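Local coordinates for protein disulfide oxidoreductase (PDB 2REM) that belongs to the DsbA branch of the thioredoxin family and probably catalyses disulfide exchange in proteins of the bacterial periplasm, at residues A81-M94 / E113-P125. Residues are numbered along the deposited sequence; the frame is centred on the assembly and turned at random.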
loop_
_atom_site.group_PDB
_atom_site.type_symbol
_atom_site.label_atom_id
_atom_site.label_comp_id
_atom_site.label_asym_id
_atom_site.label_seq_id
_atom_site.Cartn_x
_atom_site.Cartn_y
_atom_site.Cartn_z
ATOM N N ALA A 81 5.672 7.035 -9.246
ATOM C CA ALA A 81 4.408 7.746 -9.488
ATOM C C ALA A 81 4.101 8.678 -8.339
ATOM O O ALA A 81 3.671 9.808 -8.536
ATOM C CB ALA A 81 3.276 6.758 -9.647
ATOM N N ASP A 82 4.313 8.186 -7.127
ATOM C CA ASP A 82 4.032 8.981 -5.939
ATOM C C ASP A 82 4.956 10.171 -5.815
ATOM O O ASP A 82 4.503 11.276 -5.549
ATOM C CB ASP A 82 4.070 8.136 -4.658
ATOM C CG ASP A 82 3.392 8.832 -3.496
ATOM O OD1 ASP A 82 2.412 9.569 -3.725
ATOM O OD2 ASP A 82 3.817 8.650 -2.360
ATOM N N VAL A 83 6.247 9.937 -6.001
ATOM C CA VAL A 83 7.227 11.021 -6.057
ATOM C C VAL A 83 6.813 12.058 -7.086
ATOM O O VAL A 83 6.955 13.248 -6.855
ATOM C CB VAL A 83 8.656 10.489 -6.387
ATOM C CG1 VAL A 83 9.587 11.629 -6.860
ATOM C CG2 VAL A 83 9.257 9.743 -5.170
ATOM N N LEU A 84 6.272 11.592 -8.201
ATOM C CA LEU A 84 5.905 12.469 -9.313
ATOM C C LEU A 84 4.500 13.081 -9.153
ATOM O O LEU A 84 4.100 13.905 -9.936
ATOM C CB LEU A 84 6.044 11.707 -10.646
ATOM C CG LEU A 84 7.484 11.314 -11.013
ATOM C CD1 LEU A 84 7.590 10.315 -12.146
ATOM C CD2 LEU A 84 8.356 12.548 -11.263
ATOM N N GLY A 85 3.788 12.685 -8.102
ATOM C CA GLY A 85 2.476 13.232 -7.787
ATOM C C GLY A 85 1.363 12.712 -8.679
ATOM O O GLY A 85 0.341 13.372 -8.851
ATOM N N VAL A 86 1.560 11.546 -9.267
ATOM C CA VAL A 86 0.562 10.973 -10.159
ATOM C C VAL A 86 0.086 9.590 -9.704
ATOM O O VAL A 86 -0.643 8.912 -10.424
ATOM C CB VAL A 86 1.042 10.917 -11.651
ATOM C CG1 VAL A 86 1.370 12.326 -12.183
ATOM C CG2 VAL A 86 2.210 9.942 -11.825
ATOM N N ALA A 87 0.500 9.163 -8.509
ATOM C CA ALA A 87 0.116 7.848 -8.009
ATOM C C ALA A 87 -1.395 7.789 -7.788
ATOM O O ALA A 87 -2.070 6.874 -8.294
ATOM C CB ALA A 87 0.872 7.516 -6.713
ATOM N N LYS A 88 -1.929 8.767 -7.047
ATOM C CA LYS A 88 -3.352 8.746 -6.709
ATOM C C LYS A 88 -4.223 8.761 -7.978
ATOM O O LYS A 88 -5.209 8.039 -8.055
ATOM C CB LYS A 88 -3.727 9.909 -5.775
ATOM C CG LYS A 88 -3.060 9.846 -4.371
ATOM C CD LYS A 88 -3.773 10.762 -3.375
ATOM C CE LYS A 88 -3.090 10.706 -1.991
ATOM N NZ LYS A 88 -1.718 11.311 -2.067
ATOM N N ARG A 89 -3.879 9.597 -8.961
ATOM C CA ARG A 89 -4.717 9.702 -10.157
ATOM C C ARG A 89 -4.582 8.479 -11.086
ATOM O O ARG A 89 -5.437 8.251 -11.915
ATOM C CB ARG A 89 -4.361 10.958 -10.949
ATOM C CG ARG A 89 -2.904 10.943 -11.341
ATOM C CD ARG A 89 -2.503 12.042 -12.280
ATOM N NE ARG A 89 -2.996 13.343 -11.893
ATOM C CZ ARG A 89 -2.581 14.482 -12.440
ATOM N NH1 ARG A 89 -1.644 14.472 -13.385
ATOM N NH2 ARG A 89 -3.107 15.633 -12.046
ATOM N N SER A 90 -3.505 7.717 -10.953
ATOM C CA SER A 90 -3.269 6.620 -11.893
ATOM C C SER A 90 -3.471 5.242 -11.240
ATOM O O SER A 90 -3.318 4.218 -11.900
ATOM C CB SER A 90 -1.865 6.729 -12.494
ATOM O OG SER A 90 -0.892 6.532 -11.484
ATOM N N HIS A 91 -3.808 5.223 -9.952
ATOM C CA HIS A 91 -3.715 3.989 -9.152
ATOM C C HIS A 91 -4.668 2.901 -9.663
ATOM O O HIS A 91 -4.255 1.760 -9.940
ATOM C CB HIS A 91 -4.031 4.314 -7.683
ATOM C CG HIS A 91 -3.523 3.292 -6.722
ATOM N ND1 HIS A 91 -4.342 2.620 -5.840
ATOM C CD2 HIS A 91 -2.268 2.839 -6.493
ATOM C CE1 HIS A 91 -3.611 1.797 -5.109
ATOM N NE2 HIS A 91 -2.352 1.904 -5.492
ATOM N N THR A 92 -5.939 3.257 -9.767
ATOM C CA THR A 92 -6.988 2.390 -10.331
ATOM C C THR A 92 -6.648 2.015 -11.760
ATOM O O THR A 92 -6.745 0.853 -12.143
ATOM C CB THR A 92 -8.341 3.099 -10.298
ATOM O OG1 THR A 92 -8.666 3.382 -8.925
ATOM C CG2 THR A 92 -9.434 2.228 -10.938
ATOM N N ALA A 93 -6.226 3.008 -12.541
ATOM C CA ALA A 93 -5.851 2.760 -13.929
ATOM C C ALA A 93 -4.697 1.757 -14.052
ATOM O O ALA A 93 -4.676 0.914 -14.972
ATOM C CB ALA A 93 -5.497 4.077 -14.612
ATOM N N MET A 94 -3.732 1.833 -13.140
ATOM C CA MET A 94 -2.641 0.865 -13.178
ATOM C C MET A 94 -3.180 -0.549 -12.908
ATOM O O MET A 94 -2.850 -1.470 -13.618
ATOM C CB MET A 94 -1.487 1.224 -12.227
ATOM C CG MET A 94 -0.401 0.150 -12.206
ATOM S SD MET A 94 0.382 -0.111 -13.824
ATOM C CE MET A 94 1.547 1.217 -13.755
ATOM N N GLU A 113 7.802 0.383 -20.657
ATOM C CA GLU A 113 6.361 0.160 -20.597
ATOM C C GLU A 113 5.807 1.123 -19.545
ATOM O O GLU A 113 4.738 1.669 -19.714
ATOM C CB GLU A 113 6.011 -1.254 -20.149
ATOM C CG GLU A 113 6.123 -2.340 -21.212
ATOM C CD GLU A 113 7.438 -3.091 -21.141
ATOM O OE1 GLU A 113 8.267 -2.808 -20.241
ATOM O OE2 GLU A 113 7.640 -3.968 -22.002
ATOM N N LEU A 114 6.540 1.299 -18.451
ATOM C CA LEU A 114 6.006 2.093 -17.358
ATOM C C LEU A 114 5.992 3.554 -17.750
ATOM O O LEU A 114 5.033 4.269 -17.463
ATOM C CB LEU A 114 6.776 1.859 -16.061
ATOM C CG LEU A 114 6.594 0.453 -15.440
ATOM C CD1 LEU A 114 7.556 0.285 -14.275
ATOM C CD2 LEU A 114 5.121 0.241 -15.007
ATOM N N ALA A 115 7.052 4.004 -18.403
ATOM C CA ALA A 115 7.108 5.407 -18.814
ATOM C C ALA A 115 5.965 5.715 -19.770
ATOM O O ALA A 115 5.378 6.799 -19.700
ATOM C CB ALA A 115 8.461 5.767 -19.418
ATOM N N VAL A 116 5.630 4.767 -20.654
ATOM C CA VAL A 116 4.544 4.989 -21.609
ATOM C C VAL A 116 3.256 5.149 -20.822
ATOM O O VAL A 116 2.499 6.060 -21.084
ATOM C CB VAL A 116 4.436 3.860 -22.678
ATOM C CG1 VAL A 116 3.152 3.975 -23.479
ATOM C CG2 VAL A 116 5.638 3.917 -23.610
ATOM N N PHE A 117 3.050 4.295 -19.826
ATOM C CA PHE A 117 1.866 4.369 -18.991
ATOM C C PHE A 117 1.741 5.753 -18.335
ATOM O O PHE A 117 0.699 6.428 -18.455
ATOM C CB PHE A 117 1.868 3.258 -17.932
ATOM C CG PHE A 117 0.716 3.344 -16.993
ATOM C CD1 PHE A 117 -0.521 2.806 -17.354
ATOM C CD2 PHE A 117 0.828 4.039 -15.798
ATOM C CE1 PHE A 117 -1.611 2.903 -16.514
ATOM C CE2 PHE A 117 -0.285 4.153 -14.935
ATOM C CZ PHE A 117 -1.495 3.565 -15.297
ATOM N N TYR A 118 2.807 6.172 -17.647
ATOM C CA TYR A 118 2.776 7.421 -16.917
ATOM C C TYR A 118 2.794 8.641 -17.836
ATOM O O TYR A 118 2.334 9.723 -17.444
ATOM C CB TYR A 118 3.890 7.439 -15.855
ATOM C CG TYR A 118 3.547 6.455 -14.763
ATOM C CD1 TYR A 118 2.494 6.721 -13.879
ATOM C CD2 TYR A 118 4.245 5.259 -14.623
ATOM C CE1 TYR A 118 2.140 5.820 -12.872
ATOM C CE2 TYR A 118 3.912 4.327 -13.602
ATOM C CZ TYR A 118 2.856 4.625 -12.744
ATOM O OH TYR A 118 2.535 3.753 -11.740
ATOM N N ALA A 119 3.281 8.460 -19.068
ATOM C CA ALA A 119 3.178 9.509 -20.083
ATOM C C ALA A 119 1.718 9.954 -20.240
ATOM O O ALA A 119 1.442 11.103 -20.576
ATOM C CB ALA A 119 3.733 9.046 -21.417
ATOM N N GLY A 120 0.784 9.043 -19.978
ATOM C CA GLY A 120 -0.626 9.347 -20.072
ATOM C C GLY A 120 -1.060 10.304 -18.977
ATOM O O GLY A 120 -2.088 10.961 -19.108
ATOM N N TYR A 121 -0.275 10.364 -17.902
ATOM C CA TYR A 121 -0.558 11.262 -16.768
ATOM C C TYR A 121 0.338 12.515 -16.766
ATOM O O TYR A 121 0.491 13.179 -15.735
ATOM C CB TYR A 121 -0.490 10.491 -15.442
ATOM C CG TYR A 121 -1.539 9.434 -15.443
ATOM C CD1 TYR A 121 -2.859 9.738 -15.079
ATOM C CD2 TYR A 121 -1.259 8.149 -15.936
ATOM C CE1 TYR A 121 -3.859 8.769 -15.144
ATOM C CE2 TYR A 121 -2.248 7.186 -15.999
ATOM C CZ TYR A 121 -3.535 7.502 -15.606
ATOM O OH TYR A 121 -4.509 6.562 -15.702
ATOM N N GLY A 122 0.882 12.846 -17.934
ATOM C CA GLY A 122 1.655 14.078 -18.093
ATOM C C GLY A 122 3.087 13.984 -17.580
ATOM O O GLY A 122 3.771 15.003 -17.464
ATOM N N VAL A 123 3.550 12.774 -17.309
ATOM C CA VAL A 123 4.948 12.578 -16.899
ATOM C C VAL A 123 5.835 12.383 -18.107
ATOM O O VAL A 123 5.645 11.449 -18.906
ATOM C CB VAL A 123 5.139 11.373 -15.948
ATOM C CG1 VAL A 123 6.603 11.285 -15.470
ATOM C CG2 VAL A 123 4.185 11.495 -14.764
ATOM N N GLN A 124 6.820 13.265 -18.225
ATOM C CA GLN A 124 7.824 13.139 -19.248
ATOM C C GLN A 124 8.544 11.816 -19.039
ATOM O O GLN A 124 8.979 11.532 -17.941
ATOM C CB GLN A 124 8.825 14.291 -19.140
ATOM C CG GLN A 124 8.261 15.621 -19.606
ATOM C CD GLN A 124 8.101 15.694 -21.117
ATOM O OE1 GLN A 124 8.564 14.820 -21.857
ATOM N NE2 GLN A 124 7.500 16.772 -21.577
ATOM N N PRO A 125 8.654 10.999 -20.090
ATOM C CA PRO A 125 9.269 9.679 -19.984
ATOM C C PRO A 125 10.686 9.709 -19.436
ATOM O O PRO A 125 11.054 8.807 -18.688
ATOM C CB PRO A 125 9.311 9.174 -21.434
ATOM C CG PRO A 125 8.406 10.003 -22.172
ATOM C CD PRO A 125 8.178 11.288 -21.452
HETATM O O HOH W 1 0.631 4.450 -10.271
#
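Helix segments 87-94 and 113-119 run 11.6 Å apart at closest approach, their directions 116° apart, and Val86, in the loop between helices 71-83 and 87-101, lies against Tyr121 in the beta turn Ala119-Gly122. Three aromatic rings of 113-125 carry the contact. Ser90 sets CB over the centre of the Tyr121 ring, 3.6 Å from its centroid, a CH-pi contact, while the aliphatic part of Arg89 slides past the same ring, CD 3.6 Å from Tyr121 CD1. Met94 lies on one face of Phe117 in a Met-aromatic contact, SD 4.3 Å from the ring centroid; bends at chi2 and chi3 fold the chain back and bring CE over this face too, close to Leu114 and Tyr118. Ser90 OG, held between backbone N and carbonyl carbon (chi1 66°), donates to Val86 O at 2.6 Å and accepts from a water that also bonds Tyr118 OH, a polar bridge within largely apolar packing. Ala81 CB packs on Tyr118 CE1 at 3.5 Å, Val86 CG2 touches both Tyr118 and Val123, and Leu84 CD1 meets Val123 CG1. Schellman motifs with positive phi at Gly85 and Gly122 close helices 71-83 and 111-119. Within the helical part of the DsbA fold, the Phe128 ring of helix 125-132 meets that of Tyr118, Ala77 of helix 71-83 backs Leu114 and Tyr118, and helix 87-101 faces strand 27-33 through His91 on Phe33.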